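Local coordinates for 50S ribosomal protein L16 arginine hydroxylase (PDB 4CCL), which hydroxylates an arginine of ribosomal protein uL16, using ferrous iron, 2-oxoglutarate and molecular oxygen, at residues Thr137-Trp142 and Tyr190-Ala195; Tyr319-Lys324 and Ser366-Phe371. One frame throughout, in Å; residues are numbered along the deposited sequence.

Interaction 1. Residues Thr137-Trp142 and Tyr190-Ala195; sequences TGRRRW and YALENA. With SO4 (sulfate ion), chain L.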
loop_
_atom_site.group_PDB
_atom_site.type_symbol
_atom_site.label_atom_id
_atom_site.label_comp_id
_atom_site.label_asym_id
_atom_site.label_seq_id
_atom_site.Cartn_x
_atom_site.Cartn_y
_atom_site.Cartn_z
ATOM N N THR B 137 -37.533 -22.240 -9.241
ATOM C CA THR B 137 -38.401 -23.378 -8.954
ATOM C C THR B 137 -38.469 -23.641 -7.457
ATOM O O THR B 137 -37.492 -23.437 -6.737
ATOM C CB THR B 137 -37.885 -24.674 -9.609
ATOM O OG1 THR B 137 -36.668 -25.081 -8.969
ATOM C CG2 THR B 137 -37.635 -24.475 -11.092
ATOM N N GLY B 138 -39.630 -24.090 -6.993
ATOM C CA GLY B 138 -39.815 -24.412 -5.592
ATOM C C GLY B 138 -40.197 -23.207 -4.763
ATOM O O GLY B 138 -40.627 -22.187 -5.301
ATOM N N ARG B 139 -40.056 -23.333 -3.446
ATOM C CA ARG B 139 -40.393 -22.247 -2.531
ATOM C C ARG B 139 -39.446 -22.180 -1.339
ATOM O O ARG B 139 -38.945 -23.203 -0.868
ATOM C CB ARG B 139 -41.835 -22.383 -2.027
ATOM C CG ARG B 139 -42.900 -22.130 -3.081
ATOM C CD ARG B 139 -44.294 -22.074 -2.486
ATOM N NE ARG B 139 -44.569 -23.202 -1.606
ATOM C CZ ARG B 139 -44.780 -23.091 -0.299
ATOM N NH1 ARG B 139 -44.758 -21.896 0.279
ATOM N NH2 ARG B 139 -45.021 -24.175 0.428
ATOM N N ARG B 140 -39.206 -20.966 -0.857
ATOM C CA ARG B 140 -38.408 -20.763 0.343
ATOM C C ARG B 140 -39.079 -19.766 1.263
ATOM O O ARG B 140 -39.800 -18.872 0.817
ATOM C CB ARG B 140 -37.008 -20.255 0.001
ATOM C CG ARG B 140 -36.270 -21.101 -1.003
ATOM C CD ARG B 140 -34.827 -20.672 -1.137
ATOM N NE ARG B 140 -33.980 -21.264 -0.107
ATOM C CZ ARG B 140 -32.756 -20.836 0.183
ATOM N NH1 ARG B 140 -32.243 -19.800 -0.468
ATOM N NH2 ARG B 140 -32.048 -21.435 1.131
ATOM N N ARG B 141 -38.842 -19.934 2.556
ATOM C CA ARG B 141 -39.223 -18.938 3.533
ATOM C C ARG B 141 -38.041 -18.004 3.719
ATOM O O ARG B 141 -36.941 -18.448 4.061
ATOM C CB ARG B 141 -39.590 -19.595 4.860
ATOM C CG ARG B 141 -39.992 -18.615 5.949
ATOM C CD ARG B 141 -40.255 -19.352 7.248
ATOM N NE ARG B 141 -40.651 -18.457 8.330
ATOM C CZ ARG B 141 -40.853 -18.856 9.581
ATOM N NH1 ARG B 141 -40.692 -20.131 9.902
ATOM N NH2 ARG B 141 -41.213 -17.981 10.511
ATOM N N TRP B 142 -38.271 -16.723 3.460
ATOM C CA TRP B 142 -37.274 -15.684 3.659
ATOM C C TRP B 142 -37.678 -14.737 4.780
ATOM O O TRP B 142 -38.840 -14.318 4.890
ATOM C CB TRP B 142 -37.019 -14.904 2.367
ATOM C CG TRP B 142 -35.985 -15.542 1.502
ATOM C CD1 TRP B 142 -36.199 -16.282 0.383
ATOM C CD2 TRP B 142 -34.559 -15.506 1.710
ATOM N NE1 TRP B 142 -34.996 -16.707 -0.133
ATOM C CE2 TRP B 142 -33.995 -16.256 0.646
ATOM C CE3 TRP B 142 -33.734 -14.929 2.662
ATOM C CZ2 TRP B 142 -32.609 -16.420 0.543
ATOM C CZ3 TRP B 142 -32.365 -15.102 2.546
ATOM C CH2 TRP B 142 -31.818 -15.845 1.490
ATOM N N TYR B 190 -34.749 -20.417 3.923
ATOM C CA TYR B 190 -34.614 -21.864 3.849
ATOM C C TYR B 190 -35.707 -22.491 2.997
ATOM O O TYR B 190 -36.824 -21.982 2.926
ATOM C CB TYR B 190 -34.557 -22.495 5.249
ATOM C CG TYR B 190 -35.837 -22.412 6.057
ATOM C CD1 TYR B 190 -36.831 -23.373 5.918
ATOM C CD2 TYR B 190 -36.041 -21.387 6.975
ATOM C CE1 TYR B 190 -37.997 -23.309 6.656
ATOM C CE2 TYR B 190 -37.208 -21.317 7.721
ATOM C CZ TYR B 190 -38.182 -22.280 7.555
ATOM O OH TYR B 190 -39.344 -22.222 8.289
ATOM N N ALA B 191 -35.373 -23.598 2.347
ATOM C CA ALA B 191 -36.281 -24.232 1.406
ATOM C C ALA B 191 -37.465 -24.900 2.097
ATOM O O ALA B 191 -37.316 -25.540 3.136
ATOM C CB ALA B 191 -35.531 -25.240 0.547
ATOM N N LEU B 192 -38.645 -24.720 1.514
ATOM C CA LEU B 192 -39.822 -25.483 1.900
ATOM C C LEU B 192 -39.905 -26.658 0.932
ATOM O O LEU B 192 -39.801 -27.815 1.342
ATOM C CB LEU B 192 -41.076 -24.608 1.852
ATOM C CG LEU B 192 -41.031 -23.399 2.793
ATOM C CD1 LEU B 192 -42.386 -22.707 2.871
ATOM C CD2 LEU B 192 -40.556 -23.812 4.177
ATOM N N GLU B 193 -40.102 -26.350 -0.346
ATOM C CA GLU B 193 -39.949 -27.361 -1.381
ATOM C C GLU B 193 -38.532 -27.255 -1.937
ATOM O O GLU B 193 -37.759 -26.404 -1.499
ATOM C CB GLU B 193 -40.997 -27.193 -2.484
ATOM C CG GLU B 193 -42.416 -27.569 -2.061
ATOM C CD GLU B 193 -43.254 -26.365 -1.673
ATOM O OE1 GLU B 193 -43.614 -25.578 -2.575
ATOM O OE2 GLU B 193 -43.552 -26.206 -0.470
ATOM N N ASN B 194 -38.173 -28.131 -2.874
ATOM C CA ASN B 194 -36.848 -28.085 -3.487
ATOM C C ASN B 194 -36.699 -26.764 -4.223
ATOM O O ASN B 194 -37.513 -26.433 -5.081
ATOM C CB ASN B 194 -36.673 -29.237 -4.476
ATOM C CG ASN B 194 -36.041 -30.464 -3.848
ATOM O OD1 ASN B 194 -35.796 -30.511 -2.643
ATOM N ND2 ASN B 194 -35.775 -31.472 -4.673
ATOM N N ALA B 195 -35.646 -26.017 -3.916
ATOM C CA ALA B 195 -35.602 -24.620 -4.324
ATOM C C ALA B 195 -34.330 -24.163 -5.033
ATOM O O ALA B 195 -33.226 -24.626 -4.741
ATOM C CB ALA B 195 -35.876 -23.737 -3.134
HETATM S S SO4 L . -28.926 -18.337 -0.366
HETATM O O1 SO4 L . -29.480 -18.184 -1.708
HETATM O O2 SO4 L . -28.308 -17.085 0.062
HETATM O O3 SO4 L . -29.992 -18.675 0.572
HETATM O O4 SO4 L . -27.928 -19.401 -0.388
#
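Arg139 O takes two backbone N-H groups, Leu192 N at 2.8 Å and, weakly, Glu193 N. They hold the chain where it leaves strand 187-191. Beyond this point the segments form an antiparallel ladder in the JmjC domain. Arg141 and Tyr190 are its hydrogen-bonded pair, with Arg141 N to Tyr190 O at 2.9 Å. Their side chains run side by side. Arg141 CB sits 4.2 Å from the Tyr190 ring centroid, over the face. CG stands opposite the backbone N (chi1 180°), and the chain, extended from CG to NE, carries NH1 to a hydrogen bond with Tyr190 OH, 3.0 Å away and near the guanidinium plane. Arg141 NH2 pairs with Asp170. Arg139 NE meets Glu193 OE1 in a salt bridge, but Glu193 has a second conformer, so this pairing may be partial.

Arg140 and Ala191 share the other face. Arg140 CG lies 3.4 Å from Ala195 CB. A bend at chi3 (84°) carries the guanidinium on to a sulfate ion, with NH1 2.7 Å from its O3. Asn197 OD1 also takes NH1, and Ser114 OG binds the same sulfate. Arg140 and Ser114 are inferred substrate-binding residues. The sulfate therefore probably marks an anion site suited to a carboxylate of 2-oxoglutarate.

Interaction 2. Residues Tyr319-Lys324 and Ser366-Phe371; sequences YANGEK and SGYWFF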
loop_
_atom_site.group_PDB
_atom_site.type_symbol
_atom_site.label_atom_id
_atom_site.label_comp_id
_atom_site.label_asym_id
_atom_site.label_seq_id
_atom_site.Cartn_x
_atom_site.Cartn_y
_atom_site.Cartn_z
ATOM N N TYR B 319 -12.088 0.535 -19.951
ATOM C CA TYR B 319 -11.293 -0.479 -19.272
ATOM C C TYR B 319 -11.988 -1.830 -19.325
ATOM O O TYR B 319 -13.127 -1.971 -18.873
ATOM C CB TYR B 319 -11.027 -0.079 -17.819
ATOM C CG TYR B 319 -10.302 1.241 -17.671
ATOM C CD1 TYR B 319 -11.000 2.441 -17.653
ATOM C CD2 TYR B 319 -8.920 1.285 -17.549
ATOM C CE1 TYR B 319 -10.343 3.647 -17.519
ATOM C CE2 TYR B 319 -8.253 2.489 -17.413
ATOM C CZ TYR B 319 -8.969 3.667 -17.399
ATOM O OH TYR B 319 -8.315 4.872 -17.264
ATOM N N ALA B 320 -11.301 -2.815 -19.891
ATOM C CA ALA B 320 -11.814 -4.177 -19.939
ATOM C C ALA B 320 -10.901 -5.120 -19.161
ATOM O O ALA B 320 -9.768 -5.374 -19.574
ATOM C CB ALA B 320 -11.945 -4.643 -21.383
ATOM N N ASN B 321 -11.408 -5.635 -18.042
ATOM C CA ASN B 321 -10.690 -6.617 -17.229
ATOM C C ASN B 321 -9.284 -6.155 -16.831
ATOM O O ASN B 321 -8.310 -6.890 -16.970
ATOM C CB ASN B 321 -10.672 -7.980 -17.936
ATOM C CG ASN B 321 -10.113 -9.094 -17.068
ATOM O OD1 ASN B 321 -10.671 -9.423 -16.022
ATOM N ND2 ASN B 321 -9.009 -9.688 -17.508
ATOM N N GLY B 322 -9.188 -4.921 -16.349
ATOM C CA GLY B 322 -7.925 -4.391 -15.868
ATOM C C GLY B 322 -7.106 -3.641 -16.901
ATOM O O GLY B 322 -6.212 -2.869 -16.551
ATOM N N GLU B 323 -7.409 -3.860 -18.175
ATOM C CA GLU B 323 -6.629 -3.254 -19.249
ATOM C C GLU B 323 -7.326 -2.051 -19.873
ATOM O O GLU B 323 -8.504 -2.112 -20.233
ATOM C CB GLU B 323 -6.309 -4.292 -20.323
ATOM C CG GLU B 323 -5.497 -5.465 -19.813
ATOM C CD GLU B 323 -5.742 -6.726 -20.612
ATOM O OE1 GLU B 323 -6.373 -6.638 -21.687
ATOM O OE2 GLU B 323 -5.312 -7.809 -20.158
ATOM N N LYS B 324 -6.582 -0.957 -19.996
ATOM C CA LYS B 324 -7.106 0.262 -20.590
ATOM C C LYS B 324 -7.116 0.160 -22.107
ATOM O O LYS B 324 -6.090 -0.102 -22.728
ATOM C CB LYS B 324 -6.264 1.463 -20.159
ATOM C CG LYS B 324 -6.654 2.777 -20.816
ATOM C CD LYS B 324 -5.646 3.865 -20.472
ATOM C CE LYS B 324 -5.798 5.079 -21.376
ATOM N NZ LYS B 324 -4.583 5.944 -21.349
ATOM N N SER B 366 -7.260 -12.331 -26.685
ATOM C CA SER B 366 -7.121 -12.418 -25.234
ATOM C C SER B 366 -8.214 -13.296 -24.632
ATOM O O SER B 366 -8.090 -13.770 -23.501
ATOM C CB SER B 366 -7.176 -11.022 -24.607
ATOM O OG SER B 366 -5.925 -10.653 -24.056
ATOM N N GLY B 367 -9.283 -13.501 -25.396
ATOM C CA GLY B 367 -10.403 -14.317 -24.962
ATOM C C GLY B 367 -11.575 -13.497 -24.455
ATOM O O GLY B 367 -12.600 -14.044 -24.046
ATOM N N TYR B 368 -11.430 -12.177 -24.495
ATOM C CA TYR B 368 -12.418 -11.279 -23.907
ATOM C C TYR B 368 -13.692 -11.184 -24.751
ATOM O O TYR B 368 -14.771 -10.904 -24.231
ATOM C CB TYR B 368 -11.808 -9.894 -23.666
ATOM C CG TYR B 368 -10.652 -9.881 -22.682
ATOM C CD1 TYR B 368 -10.369 -10.989 -21.891
ATOM C CD2 TYR B 368 -9.851 -8.757 -22.538
ATOM C CE1 TYR B 368 -9.319 -10.978 -20.994
ATOM C CE2 TYR B 368 -8.798 -8.738 -21.639
ATOM C CZ TYR B 368 -8.538 -9.850 -20.873
ATOM O OH TYR B 368 -7.491 -9.830 -19.981
ATOM N N TRP B 369 -13.557 -11.423 -26.051
ATOM C CA TRP B 369 -14.704 -11.511 -26.952
ATOM C C TRP B 369 -14.536 -12.728 -27.860
ATOM O O TRP B 369 -13.414 -13.100 -28.196
ATOM C CB TRP B 369 -14.828 -10.242 -27.798
ATOM C CG TRP B 369 -15.532 -9.106 -27.123
ATOM C CD1 TRP B 369 -16.856 -8.782 -27.229
ATOM C CD2 TRP B 369 -14.954 -8.133 -26.255
ATOM N NE1 TRP B 369 -17.135 -7.670 -26.475
ATOM C CE2 TRP B 369 -15.975 -7.248 -25.858
ATOM C CE3 TRP B 369 -13.660 -7.914 -25.761
ATOM C CZ2 TRP B 369 -15.761 -6.174 -25.005
ATOM C CZ3 TRP B 369 -13.441 -6.848 -24.909
ATOM C CH2 TRP B 369 -14.485 -5.991 -24.541
ATOM N N PHE B 370 -15.642 -13.357 -28.248
ATOM C CA PHE B 370 -15.570 -14.507 -29.153
ATOM C C PHE B 370 -16.712 -14.533 -30.172
ATOM O O PHE B 370 -17.740 -13.891 -29.974
ATOM C CB PHE B 370 -15.497 -15.823 -28.372
ATOM C CG PHE B 370 -16.729 -16.129 -27.559
ATOM C CD1 PHE B 370 -16.874 -15.627 -26.275
ATOM C CD2 PHE B 370 -17.732 -16.937 -28.072
ATOM C CE1 PHE B 370 -18.001 -15.914 -25.526
ATOM C CE2 PHE B 370 -18.857 -17.227 -27.330
ATOM C CZ PHE B 370 -18.993 -16.716 -26.054
ATOM N N PHE B 371 -16.528 -15.283 -31.257
ATOM C CA PHE B 371 -17.440 -15.231 -32.403
ATOM C C PHE B 371 -18.672 -16.126 -32.316
ATOM O O PHE B 371 -18.604 -17.247 -31.817
ATOM C CB PHE B 371 -16.680 -15.522 -33.698
ATOM C CG PHE B 371 -16.031 -14.314 -34.294
ATOM C CD1 PHE B 371 -16.803 -13.237 -34.681
ATOM C CD2 PHE B 371 -14.658 -14.253 -34.476
ATOM C CE1 PHE B 371 -16.229 -12.117 -35.231
ATOM C CE2 PHE B 371 -14.073 -13.129 -35.031
ATOM C CZ PHE B 371 -14.862 -12.058 -35.407
#
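Tyr368 reaches from the end of helix 354-365 to a beta hairpin of the winged-helix domain. The hairpin closes with a type I' turn from Ala320 to Glu323. In the second segment, Gly367 ends the helix with a Schellman motif, just before Tyr368.

The hydrogen bonds gather on one atom, Tyr368 OH. It accepts from Asn321 ND2 at 2.9 Å, with an N-H...O angle of 149°. It donates to Glu323 OE2 at 3.0 Å. The hydroxyl lies near the Asn321 amide plane but above the Glu323 carboxylate plane. Two positions of the turn thus hold one phenol, which serves as both acceptor and donor.

Packing around the ring is the second kind. Asn321 CB lies 4.0 Å above one face, near the rim. With CG anti to the backbone N (chi1 -172°), the Asn321 amide stands at 76° to the ring and brings ND2 to the hydroxyl. Ser366 CB lies over the centre of the opposite face. The Glu323 carboxylate comes to the ring edge at CE2. Leu309 and Leu363 also touch Tyr368. A phenylalanine here would probably keep much of this packing but leave Asn321 ND2 and Glu323 OE2 without their shared hydroxyl, and the turn less firmly tied to the helix end.

The third kind is apolar. Trp369 also packs on Leu363 and Val364 of the helix. The rim of its indole meets the hairpin, where Ala320 CB lies 4.3 Å from CH2.

The two contacts lie in different domains, on opposite sides of the chain's centre, with nearest atoms about 25 Å apart. They share no strand or helix. Interaction 1 joins neighbouring strands of one sheet in the JmjC domain, so backbone bonds carry much of it. It is partly buried, with Arg141 and Tyr190 on one face of the sheet and the inferred substrate-binding Arg140 on the other; an Arg139-Glu193 salt bridge joins the loop ends. Interaction 2 is more buried and smaller. It joins a hairpin turn to the helix end and the start of strand 369-371 in the winged-helix domain through side chains, chiefly a tyrosine, and lies away from the annotated sites.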